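Local coordinates for galactose mutarotase related enzyme (PDB 3DCD), which probably binds carbohydrate and may act as an aldose 1-epimerase-like sugar isomerase, at residues Gly141-Phe146 with Tyr249-Pro254; Gly18-Ser23 with Arg44-Leu49. One frame throughout, in Å; residues are numbered along the deposited sequence.

How the interactions relate
Interaction 2 closes early in the chain and interaction 1 follows it in series, yet their centres are about 10 Å apart, and both reach the antiparallel sheet that holds strands 48-49, 136-147 and 249-256. Interaction 1 pairs strand 136-147 with strand 249-256, near the centre of the chain. Strand 136-147 also meets the short strand 48-49, which interaction 2 ties to strand 20-26 of a separate three-stranded N-terminal sheet. The two contacts touch directly: Gly145 N lies 3.0 Å from His45 O and Gly141 O 2.9 Å from Leu49 N, both probable hydrogen bonds. Segment 44-49 thus joins the N-terminal sheet to the strands that hold His143 and Glu253.

Interaction 1. Residues Gly141-Phe146 with Tyr249-Pro254; sequences GGHPGF and YVCIEP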
loop_
_atom_site.group_PDB
_atom_site.type_symbol
_atom_site.label_atom_id
_atom_site.label_comp_id
_atom_site.label_asym_id
_atom_site.label_seq_id
_atom_site.Cartn_x
_atom_site.Cartn_y
_atom_site.Cartn_z
ATOM N N GLY A 141 -0.963 -1.094 -5.936
ATOM C CA GLY A 141 -0.792 -0.251 -4.766
ATOM C C GLY A 141 -0.114 -1.005 -3.631
ATOM O O GLY A 141 -0.101 -2.235 -3.606
ATOM N N GLY A 142 0.486 -0.254 -2.719
ATOM C CA GLY A 142 1.020 -0.802 -1.466
ATOM C C GLY A 142 0.053 -0.522 -0.320
ATOM O O GLY A 142 -0.865 0.305 -0.451
ATOM N N HIS A 143 0.249 -1.211 0.802
ATOM C CA HIS A 143 -0.700 -1.149 1.931
ATOM C C HIS A 143 0.039 -1.474 3.255
ATOM O O HIS A 143 -0.493 -2.202 4.092
ATOM C CB HIS A 143 -1.827 -2.166 1.630
ATOM C CG HIS A 143 -3.105 -1.978 2.405
ATOM N ND1 HIS A 143 -3.151 -1.924 3.780
ATOM C CD2 HIS A 143 -4.397 -1.950 1.988
ATOM C CE1 HIS A 143 -4.410 -1.802 4.175
ATOM N NE2 HIS A 143 -5.188 -1.840 3.107
ATOM N N PRO A 144 1.262 -0.922 3.465
ATOM C CA PRO A 144 1.976 -1.293 4.694
ATOM C C PRO A 144 1.249 -0.814 5.964
ATOM O O PRO A 144 0.793 0.327 5.993
ATOM C CB PRO A 144 3.310 -0.548 4.563
ATOM C CG PRO A 144 3.049 0.561 3.590
ATOM C CD PRO A 144 2.041 0.023 2.636
ATOM N N GLY A 145 1.130 -1.680 6.981
ATOM C CA GLY A 145 0.642 -1.251 8.298
ATOM C C GLY A 145 1.808 -1.032 9.249
ATOM O O GLY A 145 2.653 -1.919 9.396
ATOM N N PHE A 146 1.858 0.154 9.874
ATOM C CA PHE A 146 2.935 0.532 10.806
ATOM C C PHE A 146 2.443 0.624 12.229
ATOM O O PHE A 146 1.458 1.324 12.490
ATOM C CB PHE A 146 3.509 1.899 10.434
ATOM C CG PHE A 146 3.982 1.985 9.019
ATOM C CD1 PHE A 146 3.338 2.824 8.123
ATOM C CD2 PHE A 146 5.042 1.193 8.579
ATOM C CE1 PHE A 146 3.769 2.897 6.780
ATOM C CE2 PHE A 146 5.484 1.253 7.251
ATOM C CZ PHE A 146 4.844 2.119 6.352
ATOM N N TYR A 249 -2.035 1.068 15.197
ATOM C CA TYR A 249 -1.292 1.038 13.938
ATOM C C TYR A 249 -2.021 1.926 12.952
ATOM O O TYR A 249 -3.171 2.321 13.174
ATOM C CB TYR A 249 -1.191 -0.393 13.363
ATOM C CG TYR A 249 -2.474 -0.822 12.662
ATOM C CD1 TYR A 249 -3.552 -1.327 13.394
ATOM C CD2 TYR A 249 -2.614 -0.708 11.278
ATOM C CE1 TYR A 249 -4.727 -1.722 12.759
ATOM C CE2 TYR A 249 -3.807 -1.088 10.627
ATOM C CZ TYR A 249 -4.855 -1.581 11.380
ATOM O OH TYR A 249 -6.034 -1.961 10.760
ATOM N N VAL A 250 -1.357 2.206 11.835
ATOM C CA VAL A 250 -1.971 2.959 10.748
ATOM C C VAL A 250 -1.335 2.468 9.460
ATOM O O VAL A 250 -0.142 2.120 9.458
ATOM C CB VAL A 250 -1.798 4.497 10.951
ATOM C CG1 VAL A 250 -0.329 4.944 10.769
ATOM C CG2 VAL A 250 -2.757 5.288 10.006
ATOM N N CYS A 251 -2.113 2.430 8.376
ATOM C CA CYS A 251 -1.548 2.120 7.063
ATOM C C CYS A 251 -1.428 3.398 6.239
ATOM O O CYS A 251 -2.313 4.273 6.279
ATOM C CB CYS A 251 -2.443 1.136 6.286
ATOM S SG CYS A 251 -2.665 -0.492 7.044
ATOM N N ILE A 252 -0.334 3.491 5.489
ATOM C CA ILE A 252 -0.102 4.579 4.513
ATOM C C ILE A 252 0.059 3.854 3.193
ATOM O O ILE A 252 1.005 3.083 3.013
ATOM C CB ILE A 252 1.155 5.404 4.873
ATOM C CG1 ILE A 252 0.975 6.038 6.263
ATOM C CG2 ILE A 252 1.441 6.470 3.784
ATOM C CD1 ILE A 252 2.217 6.739 6.816
ATOM N N GLU A 253 -0.902 4.053 2.293
ATOM C CA GLU A 253 -1.057 3.206 1.109
ATOM C C GLU A 253 -0.871 3.988 -0.216
ATOM O O GLU A 253 -1.820 4.609 -0.696
ATOM C CB GLU A 253 -2.451 2.567 1.104
ATOM C CG GLU A 253 -2.951 2.017 2.459
ATOM C CD GLU A 253 -4.426 1.605 2.411
ATOM O OE1 GLU A 253 -4.928 1.210 1.326
ATOM O OE2 GLU A 253 -5.079 1.636 3.473
ATOM N N PRO A 254 0.329 3.928 -0.821
ATOM C CA PRO A 254 0.502 4.590 -2.132
ATOM C C PRO A 254 -0.197 3.770 -3.211
ATOM O O PRO A 254 -0.015 2.556 -3.283
ATOM C CB PRO A 254 2.038 4.587 -2.331
ATOM C CG PRO A 254 2.622 4.232 -0.954
ATOM C CD PRO A 254 1.574 3.295 -0.374
#
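The His143 ring and the Glu253 carboxylate lie face to face, their planes 21° apart, with Glu253 CD 3.5 Å above the centre of the ring. The two side chains run alongside each other in the same direction: His143 sets CG anti to its own N (chi1 -162°), while Glu253 extends beyond CG and brings OE1 to 3.3 Å from His143 CD2. Glu253 CG adds a CH-pi contact over the same ring. Cys251 SG sits at the ring's edge, 3.6 Å from His143 ND1. Phe146 projects from the opposite face to His143; with CG anti to its carbonyl carbon (chi1 -55°) its rim atom CE1 comes to 4.1 Å from Ile252 CB. Between the two sets of side chains the antiparallel backbones pair firmly at Phe146 and Val250, where a straight bond from Phe146 N to Val250 O (2.8 Å) is returned by Val250 N to Phe146 O (3.0 Å). The pairing slackens at Pro144, whose O takes a weak bond from Ile252 N, and resumes with Gly142 N donating to Pro254 O (2.9 Å). The carbonyl oxygens of Gly142 and Ile252 are buried without a partner in the model. Trp42 and His73 also meet the His143 ring, and Glu253 OE1 takes a weak hydrogen bond from Trp255 NE1. Aldose 1-epimerases use a histidine and a glutamate, probably His143 and Glu253 here; stacked rather than hydrogen-bonded to each other, both could offer polar atoms to a sugar.

Interaction 2. Residues Gly18-Ser23 with Arg44-Leu49; sequences GAEIQS and RHAPVL
Glu20 OE2 accepts two backbone N-H groups from the facing loop, Ala46 N at 2.9 Å and His45 N at 2.8 Å, both from one face of the carboxylate. Its extended side chain, CG anti to the backbone N (chi1 -178°), carries the group across to them. The other oxygen, OE1, receives Gln22 NE2 (3.1 Å), which also donates to Glu20 O; both acceptors lie close to the amide plane, fixing its rotation. Gln22 CA makes a CH-pi contact over one face of the His45 ring, 4.1 Å from the centroid. Three waters complete the polar seam: one joins Gly18 O to Val48 N, another Ala46 O to Ile21 N, and a third accepts from Arg44 NH1 and donates a weak bond to Glu20 OE2, while Arg44 NH2 binds Asn78. Ile21 O is buried with no partner in the model. Cutting Glu20 back to an alanine is likely to leave the N-H groups of His45 and Ala46 without their acceptor and the Gln22 amide with one of its two bonds. Ala19 and Glu20 both face Ser15 of strand 10-15, a G1 beta bulge; Ile21 and Val48 both pack on Tyr115 of strand 109-118, in the nine-stranded sheet, whose OH is hydrogen-bonded to Ala19 O.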
loop_
_atom_site.group_PDB
_atom_site.type_symbol
_atom_site.label_atom_id
_atom_site.label_comp_id
_atom_site.label_asym_id
_atom_site.label_seq_id
_atom_site.Cartn_x
_atom_site.Cartn_y
_atom_site.Cartn_z
ATOM N N GLY A 18 1.835 -13.596 -1.191
ATOM C CA GLY A 18 1.482 -12.195 -1.425
ATOM C C GLY A 18 2.659 -11.233 -1.456
ATOM O O GLY A 18 2.454 -10.020 -1.410
ATOM N N ALA A 19 3.887 -11.761 -1.527
ATOM C CA ALA A 19 5.119 -10.936 -1.520
ATOM C C ALA A 19 5.027 -9.878 -0.421
ATOM O O ALA A 19 5.285 -8.695 -0.652
ATOM C CB ALA A 19 5.375 -10.289 -2.924
ATOM N N GLU A 20 4.626 -10.317 0.780
ATOM C CA GLU A 20 4.201 -9.403 1.845
ATOM C C GLU A 20 5.257 -9.274 2.927
ATOM O O GLU A 20 5.732 -10.279 3.469
ATOM C CB GLU A 20 2.894 -9.891 2.492
ATOM C CG GLU A 20 2.386 -8.965 3.574
ATOM C CD GLU A 20 1.267 -9.576 4.432
ATOM O OE1 GLU A 20 1.314 -10.794 4.761
ATOM O OE2 GLU A 20 0.353 -8.815 4.801
ATOM N N ILE A 21 5.607 -8.030 3.254
ATOM C CA ILE A 21 6.515 -7.760 4.377
ATOM C C ILE A 21 5.856 -8.299 5.650
ATOM O O ILE A 21 4.687 -8.012 5.897
ATOM C CB ILE A 21 6.767 -6.260 4.526
ATOM C CG1 ILE A 21 7.614 -5.745 3.352
ATOM C CG2 ILE A 21 7.444 -5.940 5.873
ATOM C CD1 ILE A 21 7.640 -4.192 3.322
ATOM N N GLN A 22 6.599 -9.103 6.413
ATOM C CA GLN A 22 6.134 -9.641 7.701
ATOM C C GLN A 22 6.656 -8.831 8.873
ATOM O O GLN A 22 6.006 -8.749 9.919
ATOM C CB GLN A 22 6.607 -11.099 7.890
ATOM C CG GLN A 22 6.213 -12.044 6.783
ATOM C CD GLN A 22 4.721 -12.095 6.624
ATOM O OE1 GLN A 22 4.032 -12.670 7.453
ATOM N NE2 GLN A 22 4.211 -11.468 5.583
ATOM N N SER A 23 7.852 -8.268 8.705
ATOM C CA SER A 23 8.580 -7.659 9.816
ATOM C C SER A 23 9.636 -6.694 9.312
ATOM O O SER A 23 10.319 -6.990 8.344
ATOM C CB SER A 23 9.250 -8.771 10.645
ATOM O OG SER A 23 10.144 -8.249 11.618
ATOM N N ARG A 44 -3.764 -8.965 8.382
ATOM C CA ARG A 44 -2.713 -8.836 7.362
ATOM C C ARG A 44 -1.645 -7.894 7.890
ATOM O O ARG A 44 -1.906 -7.165 8.838
ATOM C CB ARG A 44 -3.301 -8.336 6.021
ATOM C CG ARG A 44 -4.280 -9.350 5.410
ATOM C CD ARG A 44 -4.740 -8.991 3.993
ATOM N NE ARG A 44 -5.690 -9.996 3.479
ATOM C CZ ARG A 44 -5.360 -11.176 2.957
ATOM N NH1 ARG A 44 -4.085 -11.545 2.850
ATOM N NH2 ARG A 44 -6.322 -12.002 2.539
ATOM N N HIS A 45 -0.439 -7.938 7.314
ATOM C CA HIS A 45 0.627 -7.002 7.689
ATOM C C HIS A 45 0.729 -5.790 6.764
ATOM O O HIS A 45 0.817 -4.633 7.229
ATOM C CB HIS A 45 1.997 -7.672 7.610
ATOM C CG HIS A 45 2.203 -8.795 8.573
ATOM N ND1 HIS A 45 1.893 -10.103 8.265
ATOM C CD2 HIS A 45 2.746 -8.819 9.812
ATOM C CE1 HIS A 45 2.214 -10.884 9.282
ATOM N NE2 HIS A 45 2.769 -10.138 10.215
ATOM N N ALA A 46 0.807 -6.072 5.465
ATOM C CA ALA A 46 1.232 -5.080 4.476
ATOM C C ALA A 46 0.944 -5.617 3.053
ATOM O O ALA A 46 1.887 -5.860 2.267
ATOM C CB ALA A 46 2.758 -4.767 4.684
ATOM N N PRO A 47 -0.357 -5.835 2.721
ATOM C CA PRO A 47 -0.667 -6.500 1.467
ATOM C C PRO A 47 -0.246 -5.714 0.246
ATOM O O PRO A 47 -0.079 -4.483 0.293
ATOM C CB PRO A 47 -2.205 -6.647 1.479
ATOM C CG PRO A 47 -2.686 -5.602 2.416
ATOM C CD PRO A 47 -1.584 -5.512 3.480
ATOM N N VAL A 48 -0.050 -6.457 -0.825
ATOM C CA VAL A 48 0.180 -5.896 -2.149
ATOM C C VAL A 48 -1.182 -5.907 -2.836
ATOM O O VAL A 48 -1.914 -6.917 -2.771
ATOM C CB VAL A 48 1.246 -6.730 -2.894
ATOM C CG1 VAL A 48 1.348 -6.309 -4.395
ATOM C CG2 VAL A 48 2.615 -6.601 -2.180
ATOM N N LEU A 49 -1.541 -4.779 -3.457
ATOM C CA LEU A 49 -2.857 -4.621 -4.097
ATOM C C LEU A 49 -2.686 -4.665 -5.625
ATOM O O LEU A 49 -2.016 -3.816 -6.198
ATOM C CB LEU A 49 -3.518 -3.303 -3.655
ATOM C CG LEU A 49 -3.271 -2.829 -2.206
ATOM C CD1 LEU A 49 -3.828 -1.434 -1.958
ATOM C CD2 LEU A 49 -3.836 -3.860 -1.177
HETATM O O HOH W 1 0.272 -9.292 -0.168
HETATM O O HOH W 2 -1.577 -9.948 3.133
HETATM O O HOH W 3 4.521 -5.722 1.830
#